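PDB 4AIP: Fe-regulated protein B from Neisseria meningitidis, which probably takes up iron across the meningococcal outer membrane as a TonB-dependent beta-barrel transporter. Local coordinates for residues 599-604 with 639-644; 652-657 with 689-694; 327-332 with 363-368; 264-269 with 311-316. All blocks are in the same frame, centred on the assembly; numbering follows the deposited sequence.

Contact 1 (599-604 with 639-644); sequences GLTAKV and SLAYRF
L600 meets both Y642 and L640 on one face of an antiparallel strand pair in the transmembrane beta-barrel of this TonB-dependent transporter, the short strand axes running at 176° to each other. The Y642 ring presents an edge to L600: CB of L600 lies in the ring plane, 3.9 Å from CD1 of Y642. With its CG anti to the backbone N (chi1 165°), L600 swings CD1 across to the diagonal neighbour, where it crosses L640 obliquely at 4.1 Å from L640 CD1. A602 completes this apolar patch, and the exposure of L640 is consistent with a lipid-facing surface.

The reverse face is mixed: T601, K603 and S639 are polar, A641 small and apolar. T601 OG1 packs against the A641 methyl, 3.6 Å from its CB. K603 bends at chi3 (-49°) and curls round the serine hydroxyl, leaving S639 OG 3.5 Å from K603 CB and 3.6 Å from K603 CE. The lysine then heads for E91, a residue of the plug domain, in a long and weak ion pair, which marks this face as the inner one.

Five backbone hydrogen bonds hold the register; at the G599 end R643 N bonds to G599 O at 2.7 Å.

Contact 2 (652-657 with 689-694); sequences GWRGRY and DVFANW
G652, W653 and R654 pair with F691, V690 and D689 in the wall of the TonB-dependent transporter barrel, as antiparallel neighbours whose short axes diverge to 147°. Within the two segments three pairs are in register: G652 with F691 and R654 with D689 are hydrogen-bonded, and W653 with V690 between them is non-hydrogen-bonded.

On the face holding F691 and R654, flat groups settle the arrangement. F691 takes chi1 56°, its CG between the backbone N and the carbonyl carbon, and this turns the ring back over the opposite strand. There it receives G652 in a CH-pi contact, CA of G652 lying 4.2 Å from the ring centroid, over the face; the absence of a side chain on the glycine leaves room for the ring. The R654 guanidinium lies almost parallel to that ring, the planes 5° apart, with F691 CE2 over one guanidinium face and 3.3 Å from R654 NH1.

A water accepts from R654 NH1 and makes a weak bond to D689 OD2, so it bridges the two side chains only loosely. D689 is otherwise held by a salt bridge from OD2 to K90, and its OD1 accepts a hydrogen bond from N710 N, while a weak ion pair links R654 NE to E91; K90 and E91 belong to the plug, which places these side chains inside the barrel.

W653 and V690 project from the other face. The indole covers the backbone of G655, whose N stands 3.5 Å above the ring plane, and its CD1 approaches D689 O obliquely at 3.3 Å.

Contact 3 (327-332 with 363-368); sequences DANAYV and GANFNF
The Y331 ring carries G363 on one face and has N365 at its edge. G363 N stands over the ring centre, 3.7 Å above the plane, and G363 CA makes a CH-pi contact at 3.8 Å from the centroid. N365 ND2 lies near the ring plane, 4.1 Å from Y331 CE2. A chi1 of 62° folds the tyrosine across the neighbouring strand, where the glycine backbone, bare of any side chain, lets the ring lie flat upon it. On the opposite side of the sheet, F366 offers a face to A328, whose CB is 4.1 Å from the ring centroid and displaced toward the rim.

The amides of N329 and N365 form a pair of flat groups, running side by side in the same direction with their planes 23° apart. N365 OD1 is hydrogen-bonded to N383 on the next strand, and that bond helps to set the rotation of its amide. Farther along, N367 and D327 meet through aliphatic carbons, their CB atoms 4.0 Å apart.

The backbones belong to an antiparallel barrel hairpin. Of six hydrogen bonds, D327 N to N367 O is the straightest (169°); two are weak, N329 N to N365 O and N367 N to D327 O, both strongly bent.

The chemistry therefore splits by face. A328, A330, A364 and F366 make an apolar outer surface consistent with the membrane. Asparagines, aspartate and tyrosine look into the barrel, where N365 touches N123 and Y331 touches A124 of the plug. The acid and amide side chains, with the bond to N383, make this the polar side.

Contact 4 (264-269 with 311-316); sequences HRIVLS and TNLAYT
Segments 264-269 and 311-316 run antiparallel at 171°, with R265, V267 and S269 hydrogen-bonded through the backbone to T316, A314 and N312; of the six bonds, only S269 N to N312 O is weak.

L313 is the hub of the apolar face. Its CG is anti to the backbone N (chi1 -180°), which extends CD1 over the opposite strand to lie 3.6 Å from I266 CG2 and 3.9 Å from L268 CG. I266 uses its other branch on Y315, CG1 standing 3.8 Å from Y315 CD1. Y315 and H264 then lie side by side, pointing the same way; the imidazole reaches the edge of the phenol ring, and H264 CD2 comes tightly to 3.0 Å from Y315 OH.

On the other face, S269 and N312 bring their CB atoms together at 4.1 Å. A water donates to two carbonyls across the pair, V267 O at 3.1 Å and N312 O at 2.8 Å. R265 extends away from the contact to a hydrogen bond with T258 and a salt bridge with D213.

Strand 246-259 flanks one side, with H264 meeting the F259 ring, and strand 325-339 flanks the other, pairing L313 with A330. The side chain of L268 lies about 5 Å from a bound detergent molecule, and L736 and F193 of a second subunit pack on L268 and T311 respectively.

In the fold
From the N terminus, contact 4 comes first, closing a 41-residue excursion that includes helix 296-299. Contact 3 follows, then contact 1, then contact 2, each bridging 30 to 34 residues. All four are in series: none encloses or crosses another. They fall into two groups on the barrel wall. Contacts 4 and 3, with centres 9 Å apart, adjoin through strands 302-318 and 325-339, where A330 O meets L313 N. Contacts 1 and 2, centres 10 Å apart, adjoin through strands 635-644 and 649-662, with a further probable bond from R643 to N693. Between groups the centres are 37 to 40 Å apart, so the pairs tie separate sectors of one barrel.

Contact 1 (599-604 with 639-644)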
loop_
_atom_site.group_PDB
_atom_site.type_symbol
_atom_site.label_atom_id
_atom_site.label_comp_id
_atom_site.label_asym_id
_atom_site.label_seq_id
_atom_site.Cartn_x
_atom_site.Cartn_y
_atom_site.Cartn_z
ATOM N N GLY B 599 -1.999 -14.949 44.001
ATOM C CA GLY B 599 -1.209 -14.885 42.770
ATOM C C GLY B 599 -1.283 -16.127 41.884
ATOM O O GLY B 599 -0.805 -16.077 40.748
ATOM N N LEU B 600 -1.886 -17.217 42.373
ATOM C CA LEU B 600 -2.032 -18.459 41.604
ATOM C C LEU B 600 -3.424 -18.519 40.967
ATOM O O LEU B 600 -4.431 -18.117 41.577
ATOM C CB LEU B 600 -1.806 -19.689 42.512
ATOM C CG LEU B 600 -2.283 -21.056 41.930
ATOM C CD1 LEU B 600 -1.316 -21.610 40.829
ATOM C CD2 LEU B 600 -2.504 -22.151 43.044
ATOM N N THR B 601 -3.511 -19.007 39.741
ATOM C CA THR B 601 -4.790 -19.007 39.058
ATOM C C THR B 601 -4.780 -20.334 38.350
ATOM O O THR B 601 -3.849 -20.597 37.559
ATOM C CB THR B 601 -5.025 -17.701 38.112
ATOM O OG1 THR B 601 -3.788 -17.283 37.488
ATOM C CG2 THR B 601 -5.472 -16.491 38.922
ATOM N N ALA B 602 -5.769 -21.192 38.680
ATOM C CA ALA B 602 -5.879 -22.599 38.197
ATOM C C ALA B 602 -7.194 -22.770 37.544
ATOM O O ALA B 602 -8.158 -22.311 38.100
ATOM C CB ALA B 602 -5.814 -23.579 39.368
ATOM N N LYS B 603 -7.257 -23.490 36.414
ATOM C CA LYS B 603 -8.503 -23.608 35.647
ATOM C C LYS B 603 -8.617 -24.919 34.884
ATOM O O LYS B 603 -7.627 -25.422 34.355
ATOM C CB LYS B 603 -8.642 -22.427 34.675
ATOM C CG LYS B 603 -8.475 -21.052 35.366
ATOM C CD LYS B 603 -9.054 -19.863 34.622
ATOM C CE LYS B 603 -8.651 -19.790 33.163
ATOM N NZ LYS B 603 -8.365 -18.321 32.877
ATOM N N VAL B 604 -9.831 -25.454 34.805
ATOM C CA VAL B 604 -10.158 -26.708 34.070
ATOM C C VAL B 604 -11.530 -26.515 33.556
ATOM O O VAL B 604 -12.292 -25.723 34.152
ATOM C CB VAL B 604 -10.281 -27.996 34.972
ATOM C CG1 VAL B 604 -8.995 -28.741 35.011
ATOM C CG2 VAL B 604 -10.654 -27.645 36.379
ATOM N N SER B 639 -5.657 -24.706 32.655
ATOM C CA SER B 639 -4.567 -23.805 32.735
ATOM C C SER B 639 -4.032 -23.657 34.154
ATOM O O SER B 639 -4.738 -23.913 35.104
ATOM C CB SER B 639 -4.960 -22.459 32.137
ATOM O OG SER B 639 -5.604 -21.645 33.095
ATOM N N LEU B 640 -2.769 -23.236 34.272
ATOM C CA LEU B 640 -2.089 -23.078 35.554
ATOM C C LEU B 640 -1.183 -21.853 35.399
ATOM O O LEU B 640 -0.406 -21.765 34.468
ATOM C CB LEU B 640 -1.256 -24.337 35.798
ATOM C CG LEU B 640 -0.796 -24.836 37.161
ATOM C CD1 LEU B 640 -1.895 -24.763 38.208
ATOM C CD2 LEU B 640 -0.325 -26.270 36.997
ATOM N N ALA B 641 -1.291 -20.881 36.281
ATOM C CA ALA B 641 -0.489 -19.687 36.103
ATOM C C ALA B 641 -0.160 -19.154 37.447
ATOM O O ALA B 641 -0.920 -19.340 38.390
ATOM C CB ALA B 641 -1.259 -18.609 35.293
ATOM N N TYR B 642 0.969 -18.481 37.530
ATOM C CA TYR B 642 1.360 -17.844 38.762
ATOM C C TYR B 642 1.884 -16.430 38.511
ATOM O O TYR B 642 2.732 -16.231 37.642
ATOM C CB TYR B 642 2.391 -18.715 39.547
ATOM C CG TYR B 642 2.645 -18.096 40.891
ATOM C CD1 TYR B 642 1.644 -18.074 41.889
ATOM C CD2 TYR B 642 3.838 -17.456 41.148
ATOM C CE1 TYR B 642 1.863 -17.410 43.155
ATOM C CE2 TYR B 642 4.077 -16.788 42.387
ATOM C CZ TYR B 642 3.100 -16.774 43.385
ATOM O OH TYR B 642 3.395 -16.124 44.590
ATOM N N ARG B 643 1.413 -15.471 39.312
ATOM C CA ARG B 643 1.862 -14.084 39.204
ATOM C C ARG B 643 2.766 -13.618 40.354
ATOM O O ARG B 643 2.308 -13.499 41.493
ATOM C CB ARG B 643 0.667 -13.099 39.050
ATOM C CG ARG B 643 1.197 -11.633 38.981
ATOM C CD ARG B 643 0.444 -10.736 38.026
ATOM N NE ARG B 643 1.212 -10.308 36.850
ATOM C CZ ARG B 643 0.818 -10.530 35.606
ATOM N NH1 ARG B 643 -0.276 -11.221 35.402
ATOM N NH2 ARG B 643 1.541 -10.113 34.580
ATOM N N PHE B 644 4.034 -13.314 40.062
ATOM C CA PHE B 644 4.990 -12.996 41.124
ATOM C C PHE B 644 4.822 -11.590 41.513
ATOM O O PHE B 644 4.662 -10.730 40.640
ATOM C CB PHE B 644 6.413 -13.150 40.650
ATOM C CG PHE B 644 6.770 -14.538 40.331
ATOM C CD1 PHE B 644 6.396 -15.088 39.109
ATOM C CD2 PHE B 644 7.466 -15.327 41.269
ATOM C CE1 PHE B 644 6.715 -16.381 38.805
ATOM C CE2 PHE B 644 7.802 -16.631 40.966
ATOM C CZ PHE B 644 7.432 -17.163 39.729
#

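Contact 2 (652-657 with 689-694)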
loop_
_atom_site.group_PDB
_atom_site.type_symbol
_atom_site.label_atom_id
_atom_site.label_comp_id
_atom_site.label_asym_id
_atom_site.label_seq_id
_atom_site.Cartn_x
_atom_site.Cartn_y
_atom_site.Cartn_z
ATOM N N GLY B 652 3.009 -19.387 33.106
ATOM C CA GLY B 652 2.033 -20.432 33.215
ATOM C C GLY B 652 1.952 -21.352 32.048
ATOM O O GLY B 652 2.701 -21.245 31.114
ATOM N N TRP B 653 1.067 -22.317 32.147
ATOM C CA TRP B 653 0.995 -23.410 31.207
ATOM C C TRP B 653 -0.471 -23.442 30.834
ATOM O O TRP B 653 -1.324 -23.041 31.651
ATOM C CB TRP B 653 1.365 -24.736 31.901
ATOM C CG TRP B 653 0.763 -25.925 31.150
ATOM C CD1 TRP B 653 1.215 -26.454 29.982
ATOM C CD2 TRP B 653 -0.440 -26.640 31.468
ATOM N NE1 TRP B 653 0.413 -27.508 29.584
ATOM C CE2 TRP B 653 -0.635 -27.609 30.451
ATOM C CE3 TRP B 653 -1.366 -26.582 32.536
ATOM C CZ2 TRP B 653 -1.708 -28.522 30.472
ATOM C CZ3 TRP B 653 -2.432 -27.472 32.554
ATOM C CH2 TRP B 653 -2.586 -28.438 31.531
ATOM N N ARG B 654 -0.783 -23.950 29.646
ATOM C CA ARG B 654 -2.153 -24.035 29.253
ATOM C C ARG B 654 -2.261 -25.213 28.316
ATOM O O ARG B 654 -1.431 -25.383 27.419
ATOM C CB ARG B 654 -2.555 -22.698 28.597
ATOM C CG ARG B 654 -3.680 -22.722 27.602
ATOM C CD ARG B 654 -4.051 -21.262 27.110
ATOM N NE ARG B 654 -4.320 -20.321 28.217
ATOM C CZ ARG B 654 -3.619 -19.208 28.438
ATOM N NH1 ARG B 654 -2.639 -18.879 27.614
ATOM N NH2 ARG B 654 -3.893 -18.396 29.469
ATOM N N GLY B 655 -3.281 -26.033 28.496
ATOM C CA GLY B 655 -3.403 -27.167 27.577
ATOM C C GLY B 655 -4.816 -27.331 27.089
ATOM O O GLY B 655 -5.739 -26.826 27.718
ATOM N N ARG B 656 -4.967 -27.998 25.955
ATOM C CA ARG B 656 -6.256 -28.290 25.421
ATOM C C ARG B 656 -6.124 -29.730 24.873
ATOM O O ARG B 656 -5.167 -30.071 24.179
ATOM C CB ARG B 656 -6.638 -27.239 24.347
ATOM C CG ARG B 656 -7.944 -27.527 23.515
ATOM C CD ARG B 656 -8.124 -26.512 22.415
ATOM N NE ARG B 656 -9.389 -26.633 21.677
ATOM C CZ ARG B 656 -10.557 -26.096 22.083
ATOM N NH1 ARG B 656 -10.690 -25.477 23.276
ATOM N NH2 ARG B 656 -11.629 -26.208 21.321
ATOM N N TYR B 657 -7.053 -30.585 25.257
ATOM C CA TYR B 657 -6.989 -31.953 24.863
ATOM C C TYR B 657 -8.315 -32.251 24.315
ATOM O O TYR B 657 -9.322 -32.081 25.035
ATOM C CB TYR B 657 -6.693 -32.875 26.043
ATOM C CG TYR B 657 -6.596 -34.278 25.560
ATOM C CD1 TYR B 657 -5.482 -34.699 24.814
ATOM C CD2 TYR B 657 -7.645 -35.202 25.782
ATOM C CE1 TYR B 657 -5.410 -36.007 24.290
ATOM C CE2 TYR B 657 -7.566 -36.495 25.274
ATOM C CZ TYR B 657 -6.465 -36.878 24.525
ATOM O OH TYR B 657 -6.395 -38.151 24.032
ATOM N N ASP B 689 0.894 -25.215 25.763
ATOM C CA ASP B 689 1.526 -23.918 25.659
ATOM C C ASP B 689 2.068 -23.498 27.006
ATOM O O ASP B 689 1.444 -23.763 28.032
ATOM C CB ASP B 689 0.489 -22.848 25.230
ATOM C CG ASP B 689 -0.262 -23.186 23.913
ATOM O OD1 ASP B 689 0.319 -23.732 22.982
ATOM O OD2 ASP B 689 -1.435 -22.804 23.754
ATOM N N VAL B 690 3.191 -22.809 27.005
ATOM C CA VAL B 690 3.645 -22.077 28.164
ATOM C C VAL B 690 3.761 -20.612 27.709
ATOM O O VAL B 690 4.048 -20.342 26.518
ATOM C CB VAL B 690 5.070 -22.599 28.712
ATOM C CG1 VAL B 690 5.027 -24.117 29.200
ATOM C CG2 VAL B 690 6.140 -22.439 27.667
ATOM N N PHE B 691 3.553 -19.671 28.638
ATOM C CA PHE B 691 3.582 -18.234 28.279
ATOM C C PHE B 691 4.102 -17.504 29.451
ATOM O O PHE B 691 4.099 -18.054 30.584
ATOM C CB PHE B 691 2.177 -17.665 27.968
ATOM C CG PHE B 691 1.158 -17.874 29.112
ATOM C CD1 PHE B 691 1.033 -16.945 30.157
ATOM C CD2 PHE B 691 0.371 -19.042 29.142
ATOM C CE1 PHE B 691 0.106 -17.185 31.225
ATOM C CE2 PHE B 691 -0.556 -19.303 30.187
ATOM C CZ PHE B 691 -0.708 -18.388 31.219
ATOM N N ALA B 692 4.467 -16.243 29.197
ATOM C CA ALA B 692 4.874 -15.341 30.216
ATOM C C ALA B 692 4.387 -13.926 29.832
ATOM O O ALA B 692 4.461 -13.530 28.664
ATOM C CB ALA B 692 6.371 -15.397 30.329
ATOM N N ASN B 693 3.905 -13.172 30.822
ATOM C CA ASN B 693 3.633 -11.752 30.668
ATOM C C ASN B 693 4.481 -10.938 31.670
ATOM O O ASN B 693 4.349 -11.077 32.904
ATOM C CB ASN B 693 2.139 -11.484 30.873
ATOM C CG ASN B 693 1.810 -10.008 31.081
ATOM O OD1 ASN B 693 1.485 -9.592 32.176
ATOM N ND2 ASN B 693 1.877 -9.220 30.019
ATOM N N TRP B 694 5.373 -10.106 31.163
ATOM C CA TRP B 694 5.985 -9.149 32.093
ATOM C C TRP B 694 5.728 -7.706 31.882
ATOM O O TRP B 694 5.542 -7.241 30.745
ATOM C CB TRP B 694 7.424 -9.491 32.519
ATOM C CG TRP B 694 8.605 -8.865 31.986
ATOM C CD1 TRP B 694 9.165 -9.047 30.732
ATOM C CD2 TRP B 694 9.537 -8.049 32.715
ATOM N NE1 TRP B 694 10.376 -8.309 30.615
ATOM C CE2 TRP B 694 10.600 -7.680 31.810
ATOM C CE3 TRP B 694 9.519 -7.502 33.986
ATOM C CZ2 TRP B 694 11.662 -6.881 32.174
ATOM C CZ3 TRP B 694 10.588 -6.684 34.364
ATOM C CH2 TRP B 694 11.653 -6.377 33.447
HETATM O O HOH W 1 -1.914 -19.878 25.450
#

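Contact 3 (327-332 with 363-368)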
loop_
_atom_site.group_PDB
_atom_site.type_symbol
_atom_site.label_atom_id
_atom_site.label_comp_id
_atom_site.label_asym_id
_atom_site.label_seq_id
_atom_site.Cartn_x
_atom_site.Cartn_y
_atom_site.Cartn_z
ATOM N N ASP B 327 -30.914 1.622 23.744
ATOM C CA ASP B 327 -29.760 1.326 22.906
ATOM C C ASP B 327 -30.203 1.198 21.511
ATOM O O ASP B 327 -31.189 0.465 21.231
ATOM C CB ASP B 327 -29.190 -0.018 23.269
ATOM C CG ASP B 327 -28.280 0.096 24.387
ATOM O OD1 ASP B 327 -28.649 0.761 25.390
ATOM O OD2 ASP B 327 -27.163 -0.458 24.279
ATOM N N ALA B 328 -29.446 1.833 20.628
ATOM C CA ALA B 328 -29.766 1.706 19.246
ATOM C C ALA B 328 -28.459 1.698 18.477
ATOM O O ALA B 328 -27.423 2.114 19.012
ATOM C CB ALA B 328 -30.696 2.829 18.815
ATOM N N ASN B 329 -28.542 1.285 17.221
ATOM C CA ASN B 329 -27.418 0.821 16.425
ATOM C C ASN B 329 -28.060 0.935 15.005
ATOM O O ASN B 329 -29.219 0.555 14.821
ATOM C CB ASN B 329 -27.191 -0.671 16.824
ATOM C CG ASN B 329 -26.220 -1.374 15.981
ATOM O OD1 ASN B 329 -25.271 -0.803 15.548
ATOM N ND2 ASN B 329 -26.383 -2.635 15.811
ATOM N N ALA B 330 -27.346 1.511 14.047
ATOM C CA ALA B 330 -27.712 1.387 12.621
ATOM C C ALA B 330 -26.388 1.242 11.938
ATOM O O ALA B 330 -25.445 1.950 12.260
ATOM C CB ALA B 330 -28.447 2.633 12.107
ATOM N N TYR B 331 -26.276 0.321 11.006
ATOM C CA TYR B 331 -24.965 0.032 10.496
ATOM C C TYR B 331 -25.078 -0.391 9.070
ATOM O O TYR B 331 -26.158 -0.699 8.603
ATOM C CB TYR B 331 -24.349 -1.136 11.291
ATOM C CG TYR B 331 -25.088 -2.470 11.230
ATOM C CD1 TYR B 331 -24.818 -3.380 10.229
ATOM C CD2 TYR B 331 -26.022 -2.817 12.210
ATOM C CE1 TYR B 331 -25.481 -4.606 10.161
ATOM C CE2 TYR B 331 -26.662 -4.035 12.176
ATOM C CZ TYR B 331 -26.389 -4.914 11.146
ATOM O OH TYR B 331 -27.015 -6.104 11.131
ATOM N N VAL B 332 -23.934 -0.472 8.405
ATOM C CA VAL B 332 -23.830 -1.104 7.079
ATOM C C VAL B 332 -22.569 -1.954 7.045
ATOM O O VAL B 332 -21.494 -1.444 7.262
ATOM C CB VAL B 332 -23.846 -0.053 5.929
ATOM C CG1 VAL B 332 -22.873 1.039 6.202
ATOM C CG2 VAL B 332 -23.552 -0.640 4.596
ATOM N N GLY B 363 -28.465 -2.780 8.693
ATOM C CA GLY B 363 -29.284 -3.171 9.791
ATOM C C GLY B 363 -29.532 -2.066 10.758
ATOM O O GLY B 363 -28.800 -1.048 10.773
ATOM N N ALA B 364 -30.534 -2.257 11.575
ATOM C CA ALA B 364 -30.706 -1.373 12.721
ATOM C C ALA B 364 -31.359 -2.128 13.841
ATOM O O ALA B 364 -32.207 -3.016 13.611
ATOM C CB ALA B 364 -31.629 -0.179 12.329
ATOM N N ASN B 365 -31.040 -1.739 15.053
ATOM C CA ASN B 365 -31.678 -2.349 16.207
ATOM C C ASN B 365 -32.088 -1.301 17.191
ATOM O O ASN B 365 -31.343 -0.382 17.434
ATOM C CB ASN B 365 -30.678 -3.246 16.898
ATOM C CG ASN B 365 -30.213 -4.337 16.007
ATOM O OD1 ASN B 365 -30.981 -5.241 15.687
ATOM N ND2 ASN B 365 -28.968 -4.254 15.564
ATOM N N PHE B 366 -33.272 -1.422 17.772
ATOM C CA PHE B 366 -33.620 -0.551 18.863
ATOM C C PHE B 366 -34.036 -1.328 20.072
ATOM O O PHE B 366 -34.830 -2.254 19.992
ATOM C CB PHE B 366 -34.838 0.270 18.455
ATOM C CG PHE B 366 -34.505 1.404 17.580
ATOM C CD1 PHE B 366 -34.287 1.228 16.212
ATOM C CD2 PHE B 366 -34.408 2.671 18.134
ATOM C CE1 PHE B 366 -33.976 2.357 15.385
ATOM C CE2 PHE B 366 -34.079 3.789 17.351
ATOM C CZ PHE B 366 -33.868 3.641 15.968
ATOM N N ASN B 367 -33.645 -0.846 21.223
ATOM C CA ASN B 367 -33.823 -1.627 22.400
ATOM C C ASN B 367 -34.099 -0.722 23.555
ATOM O O ASN B 367 -33.298 0.168 23.800
ATOM C CB ASN B 367 -32.482 -2.260 22.658
ATOM C CG ASN B 367 -32.618 -3.450 23.408
ATOM O OD1 ASN B 367 -32.960 -4.468 22.818
ATOM N ND2 ASN B 367 -32.460 -3.377 24.744
ATOM N N PHE B 368 -35.194 -0.959 24.275
ATOM C CA PHE B 368 -35.624 -0.089 25.342
ATOM C C PHE B 368 -35.790 -0.909 26.547
ATOM O O PHE B 368 -36.339 -1.985 26.494
ATOM C CB PHE B 368 -37.020 0.550 25.051
ATOM C CG PHE B 368 -37.153 1.231 23.685
ATOM C CD1 PHE B 368 -37.274 0.468 22.522
ATOM C CD2 PHE B 368 -37.179 2.629 23.571
ATOM C CE1 PHE B 368 -37.421 1.057 21.291
ATOM C CE2 PHE B 368 -37.296 3.232 22.303
ATOM C CZ PHE B 368 -37.439 2.441 21.173
#

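Contact 4 (264-269 with 311-316)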
loop_
_atom_site.group_PDB
_atom_site.type_symbol
_atom_site.label_atom_id
_atom_site.label_comp_id
_atom_site.label_asym_id
_atom_site.label_seq_id
_atom_site.Cartn_x
_atom_site.Cartn_y
_atom_site.Cartn_z
ATOM N N HIS B 264 -26.130 10.317 28.019
ATOM C CA HIS B 264 -26.286 10.170 26.584
ATOM C C HIS B 264 -24.951 9.977 25.844
ATOM O O HIS B 264 -23.947 10.637 26.166
ATOM C CB HIS B 264 -26.971 11.418 26.036
ATOM C CG HIS B 264 -28.390 11.559 26.475
ATOM N ND1 HIS B 264 -28.750 11.962 27.753
ATOM C CD2 HIS B 264 -29.553 11.337 25.805
ATOM C CE1 HIS B 264 -30.070 11.977 27.847
ATOM N NE2 HIS B 264 -30.581 11.610 26.680
ATOM N N ARG B 265 -24.943 9.100 24.841
ATOM C CA ARG B 265 -23.759 8.901 24.025
ATOM C C ARG B 265 -24.043 8.518 22.561
ATOM O O ARG B 265 -24.817 7.579 22.317
ATOM C CB ARG B 265 -22.867 7.857 24.661
ATOM C CG ARG B 265 -21.515 7.657 23.872
ATOM C CD ARG B 265 -20.572 6.694 24.578
ATOM N NE ARG B 265 -19.305 6.494 23.860
ATOM C CZ ARG B 265 -18.290 7.371 23.788
ATOM N NH1 ARG B 265 -18.364 8.601 24.309
ATOM N NH2 ARG B 265 -17.204 7.031 23.115
ATOM N N ILE B 266 -23.393 9.212 21.604
ATOM C CA ILE B 266 -23.464 8.823 20.188
ATOM C C ILE B 266 -22.055 8.477 19.778
ATOM O O ILE B 266 -21.150 9.217 20.075
ATOM C CB ILE B 266 -24.027 9.918 19.276
ATOM C CG1 ILE B 266 -25.499 10.110 19.552
ATOM C CG2 ILE B 266 -23.950 9.532 17.825
ATOM C CD1 ILE B 266 -25.907 11.562 19.812
ATOM N N VAL B 267 -21.883 7.366 19.069
ATOM C CA VAL B 267 -20.600 6.941 18.597
ATOM C C VAL B 267 -20.662 6.621 17.115
ATOM O O VAL B 267 -21.568 5.923 16.647
ATOM C CB VAL B 267 -20.128 5.692 19.382
ATOM C CG1 VAL B 267 -18.782 5.242 18.871
ATOM C CG2 VAL B 267 -19.987 6.043 20.829
ATOM N N LEU B 268 -19.717 7.129 16.358
ATOM C CA LEU B 268 -19.674 6.756 14.952
ATOM C C LEU B 268 -18.350 6.059 14.681
ATOM O O LEU B 268 -17.259 6.592 15.071
ATOM C CB LEU B 268 -19.759 8.002 14.098
ATOM C CG LEU B 268 -20.770 8.065 12.982
ATOM C CD1 LEU B 268 -20.320 9.240 12.112
ATOM C CD2 LEU B 268 -20.886 6.843 12.121
ATOM N N SER B 269 -18.448 4.966 13.925
ATOM C CA SER B 269 -17.426 3.966 13.915
ATOM C C SER B 269 -17.227 3.448 12.486
ATOM O O SER B 269 -18.238 3.209 11.805
ATOM C CB SER B 269 -17.957 2.880 14.829
ATOM O OG SER B 269 -17.254 1.678 14.713
ATOM N N THR B 311 -19.494 0.273 8.857
ATOM C CA THR B 311 -19.745 1.595 9.438
ATOM C C THR B 311 -20.991 1.509 10.314
ATOM O O THR B 311 -22.018 0.992 9.874
ATOM C CB THR B 311 -19.987 2.691 8.373
ATOM O OG1 THR B 311 -19.021 2.606 7.323
ATOM C CG2 THR B 311 -19.863 4.015 8.980
ATOM N N ASN B 312 -20.874 2.009 11.539
ATOM C CA ASN B 312 -21.853 1.792 12.593
ATOM C C ASN B 312 -22.154 3.080 13.310
ATOM O O ASN B 312 -21.222 3.759 13.749
ATOM C CB ASN B 312 -21.279 0.830 13.639
ATOM C CG ASN B 312 -22.339 0.437 14.713
ATOM O OD1 ASN B 312 -23.285 -0.289 14.412
ATOM N ND2 ASN B 312 -22.186 0.916 15.931
ATOM N N LEU B 313 -23.441 3.411 13.455
ATOM C CA LEU B 313 -23.848 4.518 14.300
ATOM C C LEU B 313 -24.546 3.942 15.516
ATOM O O LEU B 313 -25.470 3.117 15.367
ATOM C CB LEU B 313 -24.820 5.416 13.586
ATOM C CG LEU B 313 -25.322 6.637 14.398
ATOM C CD1 LEU B 313 -24.225 7.635 14.742
ATOM C CD2 LEU B 313 -26.384 7.376 13.545
ATOM N N ALA B 314 -24.159 4.385 16.700
ATOM C CA ALA B 314 -24.676 3.801 17.886
ATOM C C ALA B 314 -25.033 4.861 18.816
ATOM O O ALA B 314 -24.261 5.833 19.010
ATOM C CB ALA B 314 -23.563 2.874 18.609
ATOM N N TYR B 315 -26.145 4.650 19.500
ATOM C CA TYR B 315 -26.593 5.597 20.492
ATOM C C TYR B 315 -26.952 4.850 21.766
ATOM O O TYR B 315 -27.566 3.792 21.702
ATOM C CB TYR B 315 -27.821 6.341 19.979
ATOM C CG TYR B 315 -28.553 7.087 21.062
ATOM C CD1 TYR B 315 -27.977 8.181 21.668
ATOM C CD2 TYR B 315 -29.818 6.689 21.484
ATOM C CE1 TYR B 315 -28.623 8.877 22.662
ATOM C CE2 TYR B 315 -30.497 7.408 22.455
ATOM C CZ TYR B 315 -29.887 8.490 23.039
ATOM O OH TYR B 315 -30.534 9.164 24.048
ATOM N N THR B 316 -26.576 5.384 22.923
ATOM C CA THR B 316 -27.164 4.922 24.163
ATOM C C THR B 316 -27.588 6.090 25.075
ATOM O O THR B 316 -26.787 6.982 25.392
ATOM C CB THR B 316 -26.285 3.904 24.935
ATOM O OG1 THR B 316 -25.539 4.604 25.920
ATOM C CG2 THR B 316 -25.305 3.118 24.032
HETATM O O HOH W 2 -20.549 3.041 16.379
#